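PDB 3LL7: putative methyltransferase from Porphyromonas gingivalis, which has no established substrate but probably transfers a methyl group from S-adenosylmethionine to an acceptor that remains unidentified. Local coordinates for residues I346-S351 with F370-I375; H229-H234 with E239-M244; I48-R53 with L73-S78. All blocks are in the same frame, centred on the assembly; numbering follows the deposited sequence. Where two conformers were deposited one is given.

Interaction 1 of 3, residues I346-S351 with F370-I375; sequences IPFSTS and FPLSPI. With EDO (1,2-ethanediol), chain B.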
loop_
_atom_site.group_PDB
_atom_site.type_symbol
_atom_site.label_atom_id
_atom_site.label_comp_id
_atom_site.label_asym_id
_atom_site.label_seq_id
_atom_site.Cartn_x
_atom_site.Cartn_y
_atom_site.Cartn_z
ATOM N N ILE A 346 17.337 11.585 -28.378
ATOM C CA ILE A 346 18.007 12.888 -28.499
ATOM C C ILE A 346 19.152 13.011 -27.486
ATOM O O ILE A 346 18.903 12.947 -26.285
ATOM C CB ILE A 346 16.983 14.014 -28.260
ATOM C CG1 ILE A 346 15.807 13.863 -29.247
ATOM C CG2 ILE A 346 17.650 15.419 -28.390
ATOM C CD1 ILE A 346 14.624 14.764 -28.875
ATOM N N PRO A 347 20.405 13.193 -27.961
ATOM C CA PRO A 347 21.527 13.379 -27.028
ATOM C C PRO A 347 21.229 14.613 -26.223
ATOM O O PRO A 347 20.833 15.627 -26.804
ATOM C CB PRO A 347 22.719 13.644 -27.951
ATOM C CG PRO A 347 22.345 12.878 -29.243
ATOM C CD PRO A 347 20.864 13.215 -29.369
ATOM N N PHE A 348 21.361 14.530 -24.902
ATOM C CA PHE A 348 20.971 15.665 -24.089
ATOM C C PHE A 348 22.085 16.673 -23.898
ATOM O O PHE A 348 23.219 16.297 -23.582
ATOM C CB PHE A 348 20.491 15.221 -22.697
ATOM C CG PHE A 348 20.112 16.383 -21.821
ATOM C CD1 PHE A 348 18.985 17.155 -22.131
ATOM C CD2 PHE A 348 20.893 16.738 -20.740
ATOM C CE1 PHE A 348 18.635 18.244 -21.363
ATOM C CE2 PHE A 348 20.542 17.838 -19.938
ATOM C CZ PHE A 348 19.422 18.596 -20.250
ATOM N N SER A 349 21.745 17.954 -24.020
ATOM C CA SER A 349 22.601 19.025 -23.488
ATOM C C SER A 349 21.664 20.178 -23.188
ATOM O O SER A 349 20.530 20.213 -23.684
ATOM C CB SER A 349 23.656 19.462 -24.497
ATOM O OG SER A 349 23.023 19.905 -25.685
ATOM N N THR A 350 22.146 21.135 -22.399
ATOM C CA THR A 350 21.319 22.266 -22.002
ATOM C C THR A 350 20.709 22.911 -23.241
ATOM O O THR A 350 19.531 23.222 -23.258
ATOM C CB THR A 350 22.121 23.266 -21.126
ATOM O OG1 THR A 350 22.600 22.570 -19.972
ATOM C CG2 THR A 350 21.234 24.446 -20.656
ATOM N N SER A 351 21.492 23.058 -24.303
ATOM C CA SER A 351 20.984 23.712 -25.506
ATOM C C SER A 351 19.788 22.985 -26.149
ATOM O O SER A 351 18.999 23.608 -26.840
ATOM C CB SER A 351 22.111 23.903 -26.539
ATOM O OG SER A 351 22.502 22.638 -27.023
ATOM N N PHE A 370 18.795 11.163 -14.337
ATOM C CA PHE A 370 18.858 12.330 -15.205
ATOM C C PHE A 370 19.135 13.549 -14.307
ATOM O O PHE A 370 18.638 13.585 -13.168
ATOM C CB PHE A 370 17.526 12.495 -15.961
ATOM C CG PHE A 370 17.620 13.372 -17.164
ATOM C CD1 PHE A 370 18.316 12.962 -18.287
ATOM C CD2 PHE A 370 17.029 14.653 -17.145
ATOM C CE1 PHE A 370 18.422 13.827 -19.411
ATOM C CE2 PHE A 370 17.113 15.506 -18.250
ATOM C CZ PHE A 370 17.821 15.092 -19.371
ATOM N N PRO A 371 19.881 14.546 -14.819
ATOM C CA PRO A 371 20.298 15.635 -13.901
ATOM C C PRO A 371 19.186 16.653 -13.583
ATOM O O PRO A 371 19.365 17.487 -12.668
ATOM C CB PRO A 371 21.451 16.295 -14.651
ATOM C CG PRO A 371 21.118 16.069 -16.112
ATOM C CD PRO A 371 20.636 14.604 -16.084
ATOM N N LEU A 372 18.086 16.615 -14.338
ATOM C CA LEU A 372 16.945 17.509 -14.062
ATOM C C LEU A 372 15.775 16.692 -13.526
ATOM O O LEU A 372 15.652 15.516 -13.868
ATOM C CB LEU A 372 16.499 18.220 -15.341
ATOM C CG LEU A 372 17.584 19.105 -16.017
ATOM C CD1 LEU A 372 17.036 19.638 -17.323
ATOM C CD2 LEU A 372 18.056 20.221 -15.100
ATOM N N SER A 373 14.903 17.305 -12.724
ATOM C CA SER A 373 13.653 16.639 -12.363
ATOM C C SER A 373 12.673 16.809 -13.526
ATOM O O SER A 373 12.892 17.636 -14.404
ATOM C CB SER A 373 13.049 17.270 -11.116
ATOM O OG SER A 373 12.728 18.630 -11.381
ATOM N N PRO A 374 11.579 16.035 -13.527
ATOM C CA PRO A 374 10.611 16.226 -14.586
ATOM C C PRO A 374 10.058 17.657 -14.660
ATOM O O PRO A 374 9.828 18.190 -15.763
ATOM C CB PRO A 374 9.503 15.197 -14.229
ATOM C CG PRO A 374 10.212 14.125 -13.572
ATOM C CD PRO A 374 11.326 14.798 -12.753
ATOM N N ILE A 375 9.806 18.277 -13.510
ATOM C CA ILE A 375 9.258 19.641 -13.546
ATOM C C ILE A 375 10.283 20.650 -14.083
ATOM O O ILE A 375 9.925 21.571 -14.819
ATOM C CB ILE A 375 8.665 20.075 -12.168
ATOM C CG1 ILE A 375 7.835 21.365 -12.296
ATOM C CG2 ILE A 375 9.726 20.226 -11.096
ATOM C CD1 ILE A 375 6.769 21.279 -13.388
HETATM C C1 EDO B . 15.917 10.056 -10.763
HETATM O O1 EDO B . 15.686 8.779 -11.340
HETATM C C2 EDO B . 16.612 10.949 -11.780
HETATM O O2 EDO B . 17.952 11.186 -11.373
#
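Phe370, which meets Phe348 through its ring, uses its backbone to hold one hydroxyl of a bound 1,2-ethanediol, probably left from the crystallisation liquor. Phe370 N donates to EDO O2 over 3.1 Å, nearly straight at 168°, and EDO O2 donates in turn to Phe370 O over 3.1 Å; Asn369 N also bonds this molecule. Between the segments themselves the contact is apolar. The two rings form an edge-to-face pair, centroids 4.7 Å apart and planes inclined by 61°, with the edge of Phe370 turned to the face of Phe348. Phe370 CZ stands over the centre of the Phe348 ring, 3.6 Å from Phe348 CG. Phe348 CG lies anti to the backbone N (chi1 179°), which directs the ring out toward the 370-375 segment. At the far end of that ring, Phe348 CZ meets Leu372 CD1 at 3.9 Å, and Phe348 CE2 meets Pro371 CG more loosely at 4.3 Å, both obliquely. Leu403 of strand 401-408 touches both phenylalanines. With Phe370 CZ over the ring centre, the contact between these two loops at the surface of the THUMP-like domain is mainly hydrophobic, probably with a weak electrostatic part.

Interaction 2 of 3, residues H229-H234 with E239-M244; sequences HVVAAH and ELLVRM
His229 starts the pairing with Leu241, its N donating to Leu241 O over 2.7 Å and its O receiving Leu241 N over 2.9 Å. The same His229 O also accepts a CA-H contact from Leu240 CA at 3.2 Å. Only the base of the histidine side chain faces its partner, His229 CB standing 4.2 Å from Leu241 CB; chi1 of -71° puts the imidazole beside the backbone N, where ND1 bonds Tyr86 OH, NE2 bonds Glu227, and the ring stacks on His259. Val230 is the non-hydrogen-bonded partner of Leu240. Their side chains lie side by side, pointing the same way on the other face, with Val230 CG1 4.1 Å from Leu240 CD2. Val231 returns to the histidine face: Val231 N meets Glu239 O at 3.0 Å, whereas Glu239 N to Val231 O is weak at 3.4 Å. Here Val231 CG2 touches Leu241 CD1 at 4.0 Å, Glu239 CG packs against Val231 CB, and the Glu239 carboxylate makes a salt bridge with Lys87. Three successive antiparallel pairs, with strand directions 151° apart, join strands 225-233 and 236-244, which follow each other directly through a tight turn as a beta hairpin. Because strand 236-244 also pairs antiparallel with 204-209, this is consistent with the reversed strand of a class I methyltransferase fold, here between 204-209 and 225-233.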
loop_
_atom_site.group_PDB
_atom_site.type_symbol
_atom_site.label_atom_id
_atom_site.label_comp_id
_atom_site.label_asym_id
_atom_site.label_seq_id
_atom_site.Cartn_x
_atom_site.Cartn_y
_atom_site.Cartn_z
ATOM N N HIS A 229 5.997 -9.285 0.839
ATOM C CA HIS A 229 5.271 -8.795 -0.327
ATOM C C HIS A 229 5.397 -7.274 -0.368
ATOM O O HIS A 229 5.165 -6.605 0.660
ATOM C CB HIS A 229 3.789 -9.155 -0.221
ATOM C CG HIS A 229 3.508 -10.619 -0.389
ATOM N ND1 HIS A 229 2.499 -11.086 -1.198
ATOM C CD2 HIS A 229 4.105 -11.714 0.140
ATOM C CE1 HIS A 229 2.485 -12.407 -1.163
ATOM N NE2 HIS A 229 3.453 -12.812 -0.359
ATOM N N VAL A 230 5.741 -6.731 -1.535
ATOM C CA VAL A 230 5.773 -5.279 -1.719
ATOM C C VAL A 230 4.532 -4.935 -2.511
ATOM O O VAL A 230 4.371 -5.401 -3.662
ATOM C CB VAL A 230 7.039 -4.817 -2.488
ATOM C CG1 VAL A 230 7.003 -3.292 -2.709
ATOM C CG2 VAL A 230 8.288 -5.262 -1.732
ATOM N N VAL A 231 3.596 -4.242 -1.870
ATOM C CA VAL A 231 2.255 -4.102 -2.485
ATOM C C VAL A 231 1.977 -2.664 -2.922
ATOM O O VAL A 231 1.892 -1.751 -2.074
ATOM C CB VAL A 231 1.147 -4.586 -1.504
ATOM C CG1 VAL A 231 -0.242 -4.487 -2.147
ATOM C CG2 VAL A 231 1.432 -6.042 -1.029
ATOM N N ALA A 232 1.826 -2.465 -4.227
ATOM C CA ALA A 232 1.439 -1.160 -4.753
ATOM C C ALA A 232 -0.044 -1.157 -5.171
ATOM O O ALA A 232 -0.579 -2.201 -5.577
ATOM C CB ALA A 232 2.316 -0.772 -5.924
ATOM N N ALA A 233 -0.673 0.008 -5.022
ATOM C CA ALA A 233 -2.054 0.311 -5.470
ATOM C C ALA A 233 -2.109 1.796 -5.813
ATOM O O ALA A 233 -1.421 2.613 -5.188
ATOM C CB ALA A 233 -3.062 -0.022 -4.378
ATOM N N HIS A 234 -2.928 2.167 -6.796
ATOM C CA HIS A 234 -3.087 3.587 -7.182
ATOM C C HIS A 234 -1.768 4.230 -7.641
ATOM O O HIS A 234 -1.550 5.430 -7.456
ATOM C CB HIS A 234 -3.717 4.400 -6.039
ATOM C CG HIS A 234 -4.972 3.791 -5.488
ATOM N ND1 HIS A 234 -6.174 3.825 -6.165
ATOM C CD2 HIS A 234 -5.208 3.123 -4.335
ATOM C CE1 HIS A 234 -7.098 3.205 -5.451
ATOM N NE2 HIS A 234 -6.536 2.762 -4.339
ATOM N N GLU A 239 2.215 -0.684 1.118
ATOM C CA GLU A 239 2.630 -1.422 2.298
ATOM C C GLU A 239 3.607 -2.546 1.949
ATOM O O GLU A 239 3.680 -2.992 0.815
ATOM C CB GLU A 239 1.404 -2.018 3.020
ATOM C CG GLU A 239 0.632 -3.027 2.209
ATOM C CD GLU A 239 -0.809 -3.235 2.714
ATOM O OE1 GLU A 239 -1.503 -2.232 3.006
ATOM O OE2 GLU A 239 -1.249 -4.403 2.782
ATOM N N LEU A 240 4.345 -2.999 2.947
ATOM C CA LEU A 240 5.053 -4.256 2.842
ATOM C C LEU A 240 4.315 -5.231 3.760
ATOM O O LEU A 240 3.775 -4.836 4.802
ATOM C CB LEU A 240 6.489 -4.120 3.323
ATOM C CG LEU A 240 7.380 -3.007 2.816
ATOM C CD1 LEU A 240 8.795 -3.453 3.087
ATOM C CD2 LEU A 240 7.198 -2.682 1.332
ATOM N N LEU A 241 4.265 -6.494 3.370
ATOM C CA LEU A 241 3.629 -7.481 4.220
ATOM C C LEU A 241 4.631 -8.576 4.420
ATOM O O LEU A 241 5.257 -9.041 3.460
ATOM C CB LEU A 241 2.391 -8.025 3.533
ATOM C CG LEU A 241 1.240 -7.057 3.381
ATOM C CD1 LEU A 241 0.205 -7.630 2.421
ATOM C CD2 LEU A 241 0.597 -6.821 4.759
ATOM N N VAL A 242 4.830 -8.963 5.673
ATOM C CA VAL A 242 5.774 -10.029 5.967
ATOM C C VAL A 242 5.029 -11.136 6.689
ATOM O O VAL A 242 4.227 -10.853 7.576
ATOM C CB VAL A 242 6.889 -9.504 6.866
ATOM C CG1 VAL A 242 7.869 -10.590 7.133
ATOM C CG2 VAL A 242 7.607 -8.322 6.209
ATOM N N ARG A 243 5.241 -12.386 6.282
ATOM C CA ARG A 243 4.672 -13.505 7.026
ATOM C C ARG A 243 5.774 -14.290 7.700
ATOM O O ARG A 243 6.781 -14.616 7.054
ATOM C CB ARG A 243 3.852 -14.409 6.117
ATOM C CG ARG A 243 3.152 -15.571 6.881
ATOM C CD ARG A 243 2.245 -16.352 5.953
ATOM N NE ARG A 243 2.998 -17.090 4.938
ATOM C CZ ARG A 243 3.584 -18.271 5.157
ATOM N NH1 ARG A 243 4.236 -18.890 4.171
ATOM N NH2 ARG A 243 3.520 -18.853 6.357
HETATM N N MSE A 244 5.590 -14.563 9.002
HETATM C CA MSE A 244 6.526 -15.357 9.810
HETATM C C MSE A 244 5.842 -16.605 10.329
HETATM O O MSE A 244 4.647 -16.590 10.610
HETATM C CB MSE A 244 7.037 -14.579 11.024
HETATM C CG MSE A 244 8.115 -13.596 10.688
HETATM SE SE MSE A 244 8.172 -12.163 11.967
HETATM C CE MSE A 244 6.489 -11.393 11.393
#

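Interaction 3 of 3, residues I48-R53 with L73-S78; sequences IELWPR and LSLEQS
Helix segments 48-53 and 73-77 run nearly parallel, 5° between directions, but with axes 11.3 Å apart, and the nearest CA atoms, of Arg53 and Leu75, are 8.6 Å apart. Side chains bridge this spacing. Leu75 contributes the largest share of the buried surface: one methyl, Leu75 CD2, lies 4.4 Å from Leu50 CD1 and 4.2 Å from both Leu50 O and Arg53 C. Chi1 of 178° sets the Leu75 branch anti to its own N and extends it toward the 48-53 helix. Nearer the surface, Glu76 OE2 approaches Arg53 near the guanidinium plane, yet Arg53 NE to Glu76 OE2 is 4.2 Å, too long for a salt bridge and probably only a mild attraction. The arginine is committed within its own helix, gripping Glu49 end-on: Arg53 NH2 meets Glu49 OE1 at 2.7 Å, and Arg53 NH1 meets Glu49 OE2 at 3.1 Å. This bidentate salt bridge spans the kink, where neither Pro52 N nor Arg53 N bonds to the preceding turn. Leu50 and Leu75 both rest on Ile69 of the intervening loop, and Leu75 also on Leu104, while Lys57 of helix 38-57 bonds Leu75 O and Ser78 O at the end of helix 72-77.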
loop_
_atom_site.group_PDB
_atom_site.type_symbol
_atom_site.label_atom_id
_atom_site.label_comp_id
_atom_site.label_asym_id
_atom_site.label_seq_id
_atom_site.Cartn_x
_atom_site.Cartn_y
_atom_site.Cartn_z
ATOM N N ILE A 48 -21.057 14.379 9.551
ATOM C CA ILE A 48 -21.364 15.043 8.296
ATOM C C ILE A 48 -20.092 15.607 7.638
ATOM O O ILE A 48 -19.870 15.368 6.450
ATOM C CB ILE A 48 -22.476 16.117 8.463
ATOM C CG1 ILE A 48 -23.793 15.420 8.828
ATOM C CG2 ILE A 48 -22.616 16.954 7.195
ATOM C CD1 ILE A 48 -24.920 16.349 9.324
ATOM N N GLU A 49 -19.264 16.323 8.411
ATOM C CA GLU A 49 -18.029 16.956 7.870
ATOM C C GLU A 49 -17.152 15.954 7.151
ATOM O O GLU A 49 -16.628 16.246 6.077
ATOM C CB GLU A 49 -17.209 17.702 8.953
ATOM C CG GLU A 49 -16.117 18.696 8.426
ATOM C CD GLU A 49 -14.726 18.070 8.161
ATOM O OE1 GLU A 49 -14.437 16.968 8.679
ATOM O OE2 GLU A 49 -13.903 18.685 7.425
ATOM N N LEU A 50 -16.992 14.766 7.724
ATOM C CA LEU A 50 -16.014 13.824 7.181
ATOM C C LEU A 50 -16.615 12.811 6.208
ATOM O O LEU A 50 -15.893 11.993 5.654
ATOM C CB LEU A 50 -15.221 13.123 8.306
ATOM C CG LEU A 50 -15.942 12.257 9.333
ATOM C CD1 LEU A 50 -16.458 10.974 8.683
ATOM C CD2 LEU A 50 -15.038 11.930 10.540
ATOM N N TRP A 51 -17.924 12.859 5.986
ATOM C CA TRP A 51 -18.534 11.889 5.061
ATOM C C TRP A 51 -17.991 11.950 3.622
ATOM O O TRP A 51 -17.734 10.892 3.023
ATOM C CB TRP A 51 -20.073 11.947 5.080
ATOM C CG TRP A 51 -20.670 10.581 4.940
ATOM C CD1 TRP A 51 -21.208 10.032 3.813
ATOM C CD2 TRP A 51 -20.730 9.564 5.955
ATOM N NE1 TRP A 51 -21.625 8.747 4.067
ATOM C CE2 TRP A 51 -21.334 8.426 5.368
ATOM C CE3 TRP A 51 -20.343 9.507 7.306
ATOM C CZ2 TRP A 51 -21.576 7.235 6.091
ATOM C CZ3 TRP A 51 -20.575 8.317 8.025
ATOM C CH2 TRP A 51 -21.186 7.200 7.407
ATOM N N PRO A 52 -17.797 13.175 3.059
ATOM C CA PRO A 52 -17.197 13.212 1.715
ATOM C C PRO A 52 -15.832 12.514 1.662
ATOM O O PRO A 52 -15.570 11.766 0.712
ATOM C CB PRO A 52 -17.070 14.716 1.422
ATOM C CG PRO A 52 -18.168 15.345 2.250
ATOM C CD PRO A 52 -18.142 14.532 3.529
ATOM N N ARG A 53 -14.995 12.727 2.687
ATOM C CA ARG A 53 -13.657 12.103 2.738
ATOM C C ARG A 53 -13.728 10.601 2.992
ATOM O O ARG A 53 -12.886 9.855 2.489
ATOM C CB ARG A 53 -12.733 12.810 3.744
ATOM C CG ARG A 53 -12.266 14.213 3.273
ATOM C CD ARG A 53 -11.079 14.766 4.097
ATOM N NE ARG A 53 -11.377 14.878 5.534
ATOM C CZ ARG A 53 -12.066 15.873 6.095
ATOM N NH1 ARG A 53 -12.558 16.859 5.353
ATOM N NH2 ARG A 53 -12.275 15.881 7.406
ATOM N N LEU A 73 -8.800 11.524 12.547
ATOM C CA LEU A 73 -7.513 10.864 12.743
ATOM C C LEU A 73 -7.559 9.387 12.343
ATOM O O LEU A 73 -6.761 8.951 11.502
ATOM C CB LEU A 73 -6.992 11.051 14.176
ATOM C CG LEU A 73 -5.529 10.665 14.450
ATOM C CD1 LEU A 73 -4.568 11.199 13.373
ATOM C CD2 LEU A 73 -5.118 11.147 15.846
ATOM N N SER A 74 -8.493 8.627 12.919
ATOM C CA SER A 74 -8.623 7.198 12.602
ATOM C C SER A 74 -8.931 6.930 11.126
ATOM O O SER A 74 -8.480 5.930 10.569
ATOM C CB SER A 74 -9.669 6.522 13.497
ATOM O OG SER A 74 -9.111 6.174 14.755
ATOM N N LEU A 75 -9.691 7.823 10.497
ATOM C CA LEU A 75 -10.006 7.674 9.078
ATOM C C LEU A 75 -8.766 7.849 8.171
ATOM O O LEU A 75 -8.536 7.044 7.270
ATOM C CB LEU A 75 -11.139 8.619 8.664
ATOM C CG LEU A 75 -11.554 8.606 7.185
ATOM C CD1 LEU A 75 -11.870 7.179 6.677
ATOM C CD2 LEU A 75 -12.721 9.553 6.945
ATOM N N GLU A 76 -7.962 8.875 8.422
ATOM C CA GLU A 76 -6.795 9.109 7.556
ATOM C C GLU A 76 -5.662 8.105 7.759
ATOM O O GLU A 76 -4.827 7.940 6.885
ATOM C CB GLU A 76 -6.296 10.557 7.652
ATOM C CG GLU A 76 -7.278 11.612 7.099
ATOM C CD GLU A 76 -7.476 11.558 5.566
ATOM O OE1 GLU A 76 -6.471 11.421 4.818
ATOM O OE2 GLU A 76 -8.642 11.679 5.114
ATOM N N GLN A 77 -5.659 7.388 8.878
ATOM C CA GLN A 77 -4.613 6.386 9.151
ATOM C C GLN A 77 -4.902 4.989 8.585
ATOM O O GLN A 77 -4.004 4.139 8.512
ATOM C CB GLN A 77 -4.371 6.263 10.666
ATOM C CG GLN A 77 -3.784 7.517 11.337
ATOM C CD GLN A 77 -3.674 7.375 12.853
ATOM O OE1 GLN A 77 -4.142 6.394 13.446
ATOM N NE2 GLN A 77 -3.050 8.358 13.489
ATOM N N SER A 78 -6.152 4.739 8.204
ATOM C CA SER A 78 -6.565 3.379 7.871
ATOM C C SER A 78 -6.019 2.893 6.528
ATOM O O SER A 78 -5.653 3.699 5.671
ATOM C CB SER A 78 -8.087 3.268 7.864
ATOM O OG SER A 78 -8.613 3.729 6.635
#

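In the fold
Read from the N terminus, the three contacts come in series, none nesting within or crossing another. Interaction 3 comes first, closing a 19-residue connection that includes helix 59-62 and joining long helix 38-57 to short helix 72-77. Interaction 2 closes a hairpin with four residues between its segments, three of them still strand, between adjacent strands 225-233 and 236-244 of the ten-stranded mixed sheet. Interaction 1 follows far along, closing an 18-residue excursion and linking the end of central strand 337-347 to the loop after edge strand 364-368. Interaction 2 is the middle one in sequence; its centre is about 24 Å from that of interaction 3 and about 34 Å from that of interaction 1. None touches another.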